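Local coordinates for protein pyridoxamine 5-phosphate-dependent dehydrase (Escherichia coli, PDB 3B8X) that removes the C3'-hydroxyl group of GDP-4-keto-6-deoxymannose with a pyridoxal phosphate-derived cofactor, a step in making the O-antigen sugar L-colitose, at residues S273-N278 against V371-I376; S189-T194 against S302-S307; I4-A9 against I376-E381. The protein carries 1 engineered substitution. All blocks are in the same frame, centred on the assembly; numbering follows the deposited sequence.

Contact 1. Residues S273-N278 against V371-I376. With NA (sodium ion), chain K.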
# COMPACT_ATOMS: atom_id res chain seq x y z
N SER B 273 15.70 19.69 -17.72
CA SER B 273 16.73 20.49 -18.39
C SER B 273 18.05 20.51 -17.60
O SER B 273 19.16 20.27 -18.17
CB SER B 273 16.21 21.91 -18.57
OG SER B 273 17.05 22.65 -19.44
N VAL B 274 17.93 20.85 -16.30
CA VAL B 274 19.11 20.96 -15.43
C VAL B 274 19.83 19.62 -15.34
O VAL B 274 21.06 19.53 -15.44
CB VAL B 274 18.76 21.46 -14.04
CG1 VAL B 274 20.02 21.54 -13.19
CG2 VAL B 274 18.14 22.83 -14.13
N ARG B 275 19.04 18.58 -15.09
CA ARG B 275 19.58 17.23 -14.99
C ARG B 275 20.30 16.83 -16.27
O ARG B 275 21.36 16.22 -16.21
CB ARG B 275 18.46 16.23 -14.74
CG ARG B 275 17.94 16.23 -13.32
CD ARG B 275 16.92 15.14 -13.22
NE ARG B 275 16.49 14.97 -11.84
CZ ARG B 275 16.94 14.02 -11.06
NH1 ARG B 275 17.83 13.13 -11.50
NH2 ARG B 275 16.53 14.00 -9.81
N ARG B 276 19.70 17.08 -17.43
CA ARG B 276 20.42 16.76 -18.68
C ARG B 276 21.68 17.62 -18.87
O ARG B 276 22.70 17.13 -19.38
CB ARG B 276 19.51 16.75 -19.93
CG ARG B 276 18.51 15.58 -19.93
CD ARG B 276 17.34 15.76 -20.92
NE ARG B 276 17.90 15.87 -22.25
CZ ARG B 276 18.58 14.90 -22.85
NH1 ARG B 276 18.75 13.72 -22.26
NH2 ARG B 276 19.10 15.11 -24.05
N LYS B 277 21.65 18.88 -18.46
CA LYS B 277 22.90 19.65 -18.63
C LYS B 277 23.96 19.07 -17.70
O LYS B 277 25.13 18.99 -18.04
CB LYS B 277 22.72 21.13 -18.35
CG LYS B 277 23.88 21.96 -18.85
CD LYS B 277 23.42 23.16 -19.65
CE LYS B 277 24.62 24.01 -20.07
NZ LYS B 277 24.83 25.24 -19.24
N ASN B 278 23.51 18.57 -16.55
CA ASN B 278 24.49 18.01 -15.63
C ASN B 278 25.06 16.80 -16.32
O ASN B 278 26.24 16.50 -16.20
CB ASN B 278 23.84 17.55 -14.32
CG ASN B 278 23.56 18.70 -13.37
OD1 ASN B 278 24.25 19.72 -13.38
ND2 ASN B 278 22.55 18.52 -12.52
N VAL B 371 26.15 7.50 -8.50
CA VAL B 371 26.17 8.70 -7.68
C VAL B 371 25.02 9.57 -8.10
O VAL B 371 24.31 9.27 -9.05
CB VAL B 371 27.51 9.46 -7.68
CG1 VAL B 371 28.64 8.50 -7.12
CG2 VAL B 371 27.85 10.04 -9.07
N GLY B 372 24.75 10.62 -7.36
CA GLY B 372 23.54 11.32 -7.72
C GLY B 372 23.47 12.31 -8.86
O GLY B 372 24.45 12.94 -9.29
N ASN B 373 22.25 12.48 -9.35
CA ASN B 373 22.04 13.63 -10.27
C ASN B 373 20.90 14.44 -9.61
O ASN B 373 20.04 13.89 -8.92
CB ASN B 373 21.73 13.20 -11.71
CG ASN B 373 21.77 14.40 -12.69
OD1 ASN B 373 22.22 15.49 -12.33
ND2 ASN B 373 21.29 14.18 -13.91
N HIS B 374 20.89 15.75 -9.77
CA HIS B 374 19.85 16.57 -9.16
C HIS B 374 19.29 17.56 -10.17
O HIS B 374 19.89 17.80 -11.22
CB HIS B 374 20.41 17.43 -7.96
CG HIS B 374 21.12 16.65 -6.90
ND1 HIS B 374 20.97 16.92 -5.56
CD2 HIS B 374 22.01 15.63 -6.98
CE1 HIS B 374 21.73 16.10 -4.86
NE2 HIS B 374 22.40 15.33 -5.69
N GLN B 375 18.19 18.22 -9.80
CA GLN B 375 17.54 19.23 -10.63
C GLN B 375 18.19 20.60 -10.46
O GLN B 375 17.64 21.60 -10.84
CB GLN B 375 16.07 19.34 -10.26
CG GLN B 375 15.77 19.99 -8.88
CD GLN B 375 16.36 19.29 -7.63
OE1 GLN B 375 16.59 18.08 -7.59
NE2 GLN B 375 16.61 20.09 -6.60
N ILE B 376 19.34 20.61 -9.80
CA ILE B 376 20.16 21.80 -9.53
C ILE B 376 21.54 21.52 -10.19
O ILE B 376 21.99 20.39 -10.17
CB ILE B 376 20.41 21.91 -7.97
CG1 ILE B 376 19.10 22.05 -7.21
CG2 ILE B 376 21.29 23.10 -7.62
CD1 ILE B 376 19.06 21.17 -5.99
NA NA K . 19.07 12.25 -7.11
O HOH W 1 14.81 16.10 -8.76
O HOH W 2 17.32 11.31 -8.68
O HOH W 3 17.36 13.75 -6.68
O HOH W 4 20.29 10.38 -8.04
O HOH W 5 18.19 9.74 -6.04

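Contact 2. Residues S189-T194 against S302-S307. Engineered in segment 189-194: Asn190 (natural residue His). With G4M ([(2R,3S,4R,5R)-5-(2-amino-6-oxo-1,6-dihydro-9H-purin-9-yl)-3,4-dihydroxytetrahydrofuran-2-yl]methyl (2R,3S,4S,5S,6R)-3,4-dihydroxy-5-[({3-hydroxy-2-methyl-5-[(phosphonooxy)methyl]pyridin-4-yl}methyl)amino]-6-methyltetrahydro-2H-pyran-2-yl dihydrogen diphosphate), chain O.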
# COMPACT_ATOMS: atom_id res chain seq x y z
N SER B 189 13.70 11.05 -3.43
CA SER B 189 14.93 11.06 -4.21
C SER B 189 14.73 10.93 -5.72
O SER B 189 15.69 10.68 -6.46
CB SER B 189 15.88 9.96 -3.71
OG SER B 189 15.26 8.68 -3.75
N ASN B 190 13.50 11.15 -6.18
CA ASN B 190 13.13 10.95 -7.57
C ASN B 190 13.03 12.25 -8.37
O ASN B 190 13.43 13.28 -7.90
CB ASN B 190 11.81 10.21 -7.64
CG ASN B 190 11.83 9.15 -8.65
OD1 ASN B 190 12.52 9.28 -9.65
ND2 ASN B 190 11.13 8.07 -8.39
N HIS B 191 12.55 12.16 -9.61
CA HIS B 191 12.43 13.34 -10.46
C HIS B 191 11.56 14.43 -9.85
O HIS B 191 11.87 15.59 -9.95
CB HIS B 191 11.94 12.96 -11.86
CG HIS B 191 13.01 12.31 -12.66
ND1 HIS B 191 13.21 10.94 -12.65
CD2 HIS B 191 14.05 12.84 -13.34
CE1 HIS B 191 14.28 10.66 -13.38
NE2 HIS B 191 14.83 11.79 -13.77
N ILE B 192 10.45 14.03 -9.25
CA ILE B 192 9.56 14.94 -8.53
C ILE B 192 9.29 14.25 -7.20
O ILE B 192 9.49 13.03 -7.09
CB ILE B 192 8.21 15.27 -9.26
CG1 ILE B 192 7.30 14.04 -9.38
CG2 ILE B 192 8.51 15.93 -10.57
CD1 ILE B 192 5.85 14.39 -9.88
N ALA B 193 8.84 15.00 -6.19
CA ALA B 193 8.66 14.40 -4.88
C ALA B 193 7.43 14.88 -4.14
O ALA B 193 7.21 16.06 -4.02
CB ALA B 193 9.91 14.66 -4.05
N THR B 194 6.60 13.95 -3.67
CA THR B 194 5.36 14.29 -2.99
C THR B 194 5.36 13.55 -1.65
O THR B 194 4.34 13.07 -1.17
CB THR B 194 4.16 13.80 -3.84
OG1 THR B 194 4.27 12.37 -4.03
CG2 THR B 194 4.21 14.43 -5.19
N SER B 302 16.40 10.91 -18.79
CA SER B 302 16.12 11.94 -17.79
C SER B 302 17.18 11.83 -16.69
O SER B 302 17.12 12.53 -15.68
CB SER B 302 14.70 11.88 -17.20
OG SER B 302 14.35 10.58 -16.72
N TRP B 303 18.18 10.96 -16.89
CA TRP B 303 19.34 10.88 -16.00
C TRP B 303 19.02 10.93 -14.52
O TRP B 303 19.33 11.91 -13.83
CB TRP B 303 20.32 12.03 -16.35
CG TRP B 303 20.91 11.87 -17.74
CD1 TRP B 303 20.49 12.49 -18.90
CD2 TRP B 303 21.95 10.96 -18.12
NE1 TRP B 303 21.22 12.01 -19.98
CE2 TRP B 303 22.10 11.07 -19.53
CE3 TRP B 303 22.77 10.06 -17.41
CZ2 TRP B 303 23.07 10.33 -20.24
CZ3 TRP B 303 23.76 9.33 -18.12
CH2 TRP B 303 23.90 9.49 -19.51
N PHE B 304 18.51 9.83 -13.99
CA PHE B 304 18.09 9.78 -12.60
C PHE B 304 19.31 9.92 -11.70
O PHE B 304 19.28 10.56 -10.64
CB PHE B 304 17.38 8.44 -12.40
CG PHE B 304 17.06 8.13 -10.97
CD1 PHE B 304 15.83 8.50 -10.43
CD2 PHE B 304 17.97 7.42 -10.21
CE1 PHE B 304 15.52 8.18 -9.11
CE2 PHE B 304 17.72 7.11 -8.89
CZ PHE B 304 16.47 7.49 -8.32
N GLY B 305 20.39 9.28 -12.13
CA GLY B 305 21.66 9.29 -11.42
C GLY B 305 22.77 8.99 -12.41
O GLY B 305 22.51 8.72 -13.57
N PHE B 306 24.00 8.97 -11.93
CA PHE B 306 25.18 8.72 -12.75
C PHE B 306 25.85 7.40 -12.40
O PHE B 306 26.57 7.30 -11.39
CB PHE B 306 26.16 9.87 -12.50
CG PHE B 306 25.66 11.17 -13.02
CD1 PHE B 306 25.66 12.31 -12.21
CD2 PHE B 306 25.13 11.24 -14.31
CE1 PHE B 306 25.25 13.54 -12.73
CE2 PHE B 306 24.68 12.45 -14.85
CZ PHE B 306 24.70 13.59 -14.02
N SER B 307 25.70 6.40 -13.28
CA SER B 307 26.27 5.10 -13.02
C SER B 307 27.72 5.01 -13.49
O SER B 307 28.14 5.73 -14.40
CB SER B 307 25.48 4.04 -13.80
OG SER B 307 25.66 4.24 -15.20
OP3 G4M O . 10.03 3.99 -4.03
PL G4M O . 8.67 3.71 -4.79
OP1 G4M O . 7.73 2.64 -4.02
OP2 G4M O . 7.87 5.10 -4.94
OP4 G4M O . 9.00 3.23 -6.31
C5B G4M O . 9.42 1.90 -6.26
C5L G4M O . 10.22 1.65 -7.48
C6L G4M O . 9.67 0.90 -8.51
N1L G4M O . 10.39 0.62 -9.57
C2L G4M O . 11.64 1.02 -9.72
C2A G4M O . 12.43 0.60 -10.94
C3L G4M O . 12.27 1.80 -8.77
O3L G4M O . 13.58 2.12 -8.95
C4L G4M O . 11.52 2.16 -7.60
C4A G4M O . 12.08 2.93 -6.57
N4A G4M O . 13.33 3.26 -6.62
C4G G4M O . 13.85 4.13 -5.63
C5G G4M O . 15.30 3.83 -5.33
C6G G4M O . 16.12 3.74 -6.62
O5G G4M O . 15.71 5.00 -4.63
C3G G4M O . 13.09 4.02 -4.31
O3G G4M O . 12.25 5.16 -4.19
C2G G4M O . 14.09 4.02 -3.12
O2G G4M O . 13.44 4.29 -1.87
C1G G4M O . 15.16 5.07 -3.33
O1G G4M O . 16.24 4.68 -2.49
P2 G4M O . 17.08 5.81 -1.74
O3P G4M O . 17.48 6.98 -2.78
O4P G4M O . 18.49 5.14 -1.28
OPP G4M O . 16.08 6.27 -0.56
P G4M O . 16.79 7.21 0.54
O1P G4M O . 18.14 6.71 1.26
O2P G4M O . 15.61 7.29 1.60
O5' G4M O . 16.83 8.70 0.00
C5' G4M O . 18.04 8.96 -0.67
C4' G4M O . 18.62 10.24 -0.08
O4' G4M O . 17.54 11.21 0.13
C3' G4M O . 19.22 9.96 1.32
O3' G4M O . 20.30 10.86 1.48
C2' G4M O . 18.05 10.28 2.28
O2' G4M O . 18.60 10.73 3.53
C1' G4M O . 17.43 11.46 1.55
N9 G4M O . 16.02 11.65 1.92
C8 G4M O . 15.01 10.79 1.65
N7 G4M O . 13.89 11.32 2.10
C4 G4M O . 15.51 12.76 2.54
C5 G4M O . 14.12 12.56 2.66
C6 G4M O . 13.31 13.58 3.27
O6 G4M O . 12.10 13.49 3.41
N3 G4M O . 16.06 13.89 3.01
C2 G4M O . 15.31 14.81 3.58
N1 G4M O . 13.95 14.68 3.72
N2 G4M O . 15.90 15.94 4.06
O HOH W 2 17.32 11.31 -8.68

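Contact 3. Residues I4-A9 against I376-E381. With NA (sodium ion), chain K; NA (sodium ion), chain L.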
# COMPACT_ATOMS: atom_id res chain seq x y z
N ILE B 4 33.78 17.58 -0.07
CA ILE B 4 32.51 18.18 -0.49
C ILE B 4 31.16 17.45 -0.41
O ILE B 4 31.05 16.26 -0.70
CB ILE B 4 32.64 19.19 -1.66
CG1 ILE B 4 31.49 19.08 -2.62
CG2 ILE B 4 33.90 18.96 -2.47
CD1 ILE B 4 31.57 20.16 -3.62
N ASN B 5 30.12 18.20 -0.02
CA ASN B 5 28.79 17.64 0.19
C ASN B 5 28.10 17.34 -1.14
O ASN B 5 27.67 18.24 -1.84
CB ASN B 5 27.95 18.60 1.05
CG ASN B 5 26.62 17.98 1.53
OD1 ASN B 5 26.58 16.82 1.92
ND2 ASN B 5 25.54 18.76 1.49
N TYR B 6 28.01 16.07 -1.49
CA TYR B 6 27.41 15.68 -2.76
C TYR B 6 26.56 14.44 -2.47
O TYR B 6 26.93 13.29 -2.69
CB TYR B 6 28.53 15.32 -3.71
CG TYR B 6 28.08 14.93 -5.09
CD1 TYR B 6 26.74 14.87 -5.44
CD2 TYR B 6 29.02 14.52 -6.03
CE1 TYR B 6 26.36 14.47 -6.75
CE2 TYR B 6 28.67 14.15 -7.31
CZ TYR B 6 27.35 14.12 -7.68
OH TYR B 6 27.05 13.69 -8.96
N PRO B 7 25.40 14.72 -1.91
CA PRO B 7 24.49 13.67 -1.54
C PRO B 7 23.69 13.22 -2.75
O PRO B 7 23.57 13.93 -3.74
CB PRO B 7 23.58 14.40 -0.53
CG PRO B 7 23.49 15.81 -1.11
CD PRO B 7 24.90 16.07 -1.57
N LEU B 8 23.09 12.05 -2.63
CA LEU B 8 22.22 11.55 -3.67
C LEU B 8 21.03 12.43 -4.11
O LEU B 8 20.68 12.42 -5.27
CB LEU B 8 21.71 10.15 -3.29
CG LEU B 8 21.78 9.08 -4.36
CD1 LEU B 8 23.18 8.50 -4.44
CD2 LEU B 8 20.69 8.03 -4.03
N ALA B 9 20.33 13.11 -3.22
CA ALA B 9 19.18 13.90 -3.64
C ALA B 9 19.13 15.15 -2.78
O ALA B 9 19.81 15.22 -1.76
CB ALA B 9 17.88 13.08 -3.43
N ILE B 376 19.34 20.61 -9.80
CA ILE B 376 20.16 21.80 -9.53
C ILE B 376 21.54 21.52 -10.19
O ILE B 376 21.99 20.39 -10.17
CB ILE B 376 20.41 21.91 -7.97
CG1 ILE B 376 19.10 22.05 -7.21
CG2 ILE B 376 21.29 23.10 -7.62
CD1 ILE B 376 19.06 21.17 -5.99
N GLU B 377 22.20 22.53 -10.77
CA GLU B 377 23.51 22.29 -11.40
C GLU B 377 24.46 21.63 -10.43
O GLU B 377 24.44 21.96 -9.25
CB GLU B 377 24.15 23.57 -11.97
CG GLU B 377 24.53 24.64 -10.92
CD GLU B 377 25.96 24.53 -10.38
OE1 GLU B 377 26.74 23.66 -10.81
OE2 GLU B 377 26.30 25.32 -9.48
N LEU B 378 25.32 20.76 -10.95
CA LEU B 378 26.27 20.03 -10.14
C LEU B 378 27.71 20.17 -10.68
O LEU B 378 28.54 19.26 -10.51
CB LEU B 378 25.87 18.54 -10.18
CG LEU B 378 24.72 18.12 -9.27
CD1 LEU B 378 24.20 16.70 -9.55
CD2 LEU B 378 25.18 18.22 -7.83
N PHE B 379 28.02 21.29 -11.33
CA PHE B 379 29.36 21.40 -11.92
C PHE B 379 30.51 21.19 -10.99
O PHE B 379 31.45 20.49 -11.35
CB PHE B 379 29.57 22.64 -12.78
CG PHE B 379 28.44 22.92 -13.72
CD1 PHE B 379 27.67 24.08 -13.58
CD2 PHE B 379 28.08 22.00 -14.69
CE1 PHE B 379 26.61 24.33 -14.40
CE2 PHE B 379 27.00 22.25 -15.53
CZ PHE B 379 26.27 23.42 -15.38
N ASP B 380 30.45 21.81 -9.80
CA ASP B 380 31.57 21.64 -8.84
C ASP B 380 31.65 20.24 -8.31
O ASP B 380 32.72 19.69 -8.10
CB ASP B 380 31.48 22.63 -7.68
CG ASP B 380 31.51 24.07 -8.15
OD1 ASP B 380 32.17 24.35 -9.18
OD2 ASP B 380 30.82 24.91 -7.54
N GLU B 381 30.47 19.69 -8.06
CA GLU B 381 30.35 18.35 -7.54
C GLU B 381 30.89 17.32 -8.53
O GLU B 381 31.45 16.31 -8.15
CB GLU B 381 28.89 18.08 -7.17
CG GLU B 381 28.41 18.86 -5.95
CD GLU B 381 27.83 20.23 -6.33
OE1 GLU B 381 28.12 20.70 -7.44
OE2 GLU B 381 27.07 20.84 -5.55
NA NA K . 19.07 12.25 -7.11
NA NA L . 27.98 24.96 -6.90
O HOH W 6 28.64 23.19 -4.78
O HOH W 2 17.32 11.31 -8.68
O HOH W 5 18.19 9.74 -6.04
O HOH W 4 20.29 10.38 -8.04
O HOH W 3 17.36 13.75 -6.68

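Contact 1. Residues S273-N278 against V371-I376
Asn278 and Asn373 carry the amide hydrogen bonds of this contact. Their amide planes stand 61° apart. Asn278 ND2 donates to Asn373 OD1 over 3.1 Å, in the plane of that carbonyl but bent at the hydrogen. Asn278 ND2 also gives a straighter bond to Ile376 O, again 3.1 Å, and reaches it from above the carbonyl plane. One amide nitrogen thus holds two points of the loop that follows strand 368-372. Asn278 OD1 accepts from Leu378 N. Asn373 has CG anti to its own N (chi1 -169°), which brings its amide up to the helix. There Asn373 ND2 donates to Arg275 O at 3.1 Å, nearly straight at 171°. It also bonds to Trp303 O.

The Arg275 guanidinium works through waters and backbone carbonyls. His374 CA lies over one of its faces, and water 1 sits in plane at its edge. Water 1 accepts from Arg275 NH2 at 2.9 Å and bridges to Gln375 OE1. NH2 also bonds water 2, a ligand of the sodium ion. Asn373 O binds this sodium at 2.6 Å, and Leu8 O is another ligand. NH1 turns to Trp303 O and Phe304 O.

Carbon atoms of the helix also pack on the loop backbone. Val274 CG1 lies 3.3 Å from Gln375 O. Arg275 CG lies 3.3 Å from His374 O. Gln375 N is buried here with no hydrogen-bonding partner in the model.

The contact joins the long helix 255-286 to the end of strand 368-372 in the small antiparallel sheet of this aminotransferase-type fold. Strand 305-310 lies beside strand 368-372, and its Phe306 packs on Asn278 and Asn373. The loop leads on to helix 379-388.

Contact 2. Residues S189-T194 against S302-S307
This contact lies at the active site of a DegT/DnrJ/EryC1 aminotransferase-type fold, where a loop between strands 181-185 and 198-202 meets the entry to strand 305-310. Ser189 lines the pocket of the bound cofactor-sugar adduct. Its OG donates to G4M O3P, a diphosphate oxygen, at 3.0 Å. Asn190 is an engineered residue in place of histidine. Its OD1 comes to the edge of the Phe304 ring, 3.2 Å from CE1, with the amide plane almost square to the ring at 85°. The same OD1 accepts from His191 N, while ND2 bonds to Cys163 O. Phe304 has CG anti to its N (chi1 171°), and this swings the ring in between His191 and the ligand. Phe304 CZ lies 4.1 Å from the sugar methyl G4M C6G. His191 CE1 is in plane at the edge of the Phe304 ring, and the two rings are tilted 59° to each other. Water 2 sits above one face of the Phe304 ring, toward its rim, and donates to both Ser189 O and Phe304 O. Ser302 OG bonds to Met166 O. His191 NE2 donates to Ser302 O at 3.1 Å; the oxygen lies in the imidazole plane, but the nitrogen stands well above the carbonyl plane.

Contact 3. Residues I4-A9 against I376-E381
The Tyr6 ring carries Glu381 on one face. Glu381 CB sits 3.8 Å from the ring centroid, 16° off the normal, in a CH-pi contact. Glu381 O lies 3.6 Å from Tyr6 CE2. Leu378 CD2 approaches the ring obliquely, 4.1 Å from Tyr6 CE1. Tyr6 CG is anti to the backbone N (chi1 -178°), and the ring reaches across to the start of the helix. Its OH is hydrogen-bonded to Gly372 O. The Glu381 carboxylate plane is turned 69° from the ring. The Glu381 chain is bent at its second torsion, and Ile4 CD1 crosses it at about a right angle, 4.1 Å from Glu381 CG.

The contact sets the N-terminal loop ahead of helix 15-27 against the first turn of helix 379-388, the last helix of the chain. Leu378 is the N-cap residue of that helix. Glu377 OE1 accepts from Phe379 N in the first turn at 2.7 Å, met nearly along the C-O axis.

Each segment also binds a sodium ion. Leu8 O binds one at 2.5 Å. Asp380 OD2 binds the other at 2.9 Å, together with water 6, which also makes a weak bond to Glu381 OE2. Glu377 and Asp380 bind magnesium in another structure of this protein.

Overall arrangement
The three contacts cluster in one part of the subunit. Centres of contacts 1 and 2 are about 8 Å apart, those of 1 and 3 about 9 Å, and those of 2 and 3 about 13 Å. Contacts 1 and 2 share the small antiparallel sheet, where strands 305-310 and 368-372 are neighbours, and their segments alternate along the chain. Contact 3 closes a loop enclosing both. It shares Ile376 with contact 1, and helix 379-388 follows strand 368-372. One sodium ion is bound by both 4-9 and 371-376, and its water 2 also reaches contact 2. The N-terminal loop, the end of strand 368-372 and the loop carrying Ser189 thus come together beside the substrate pocket.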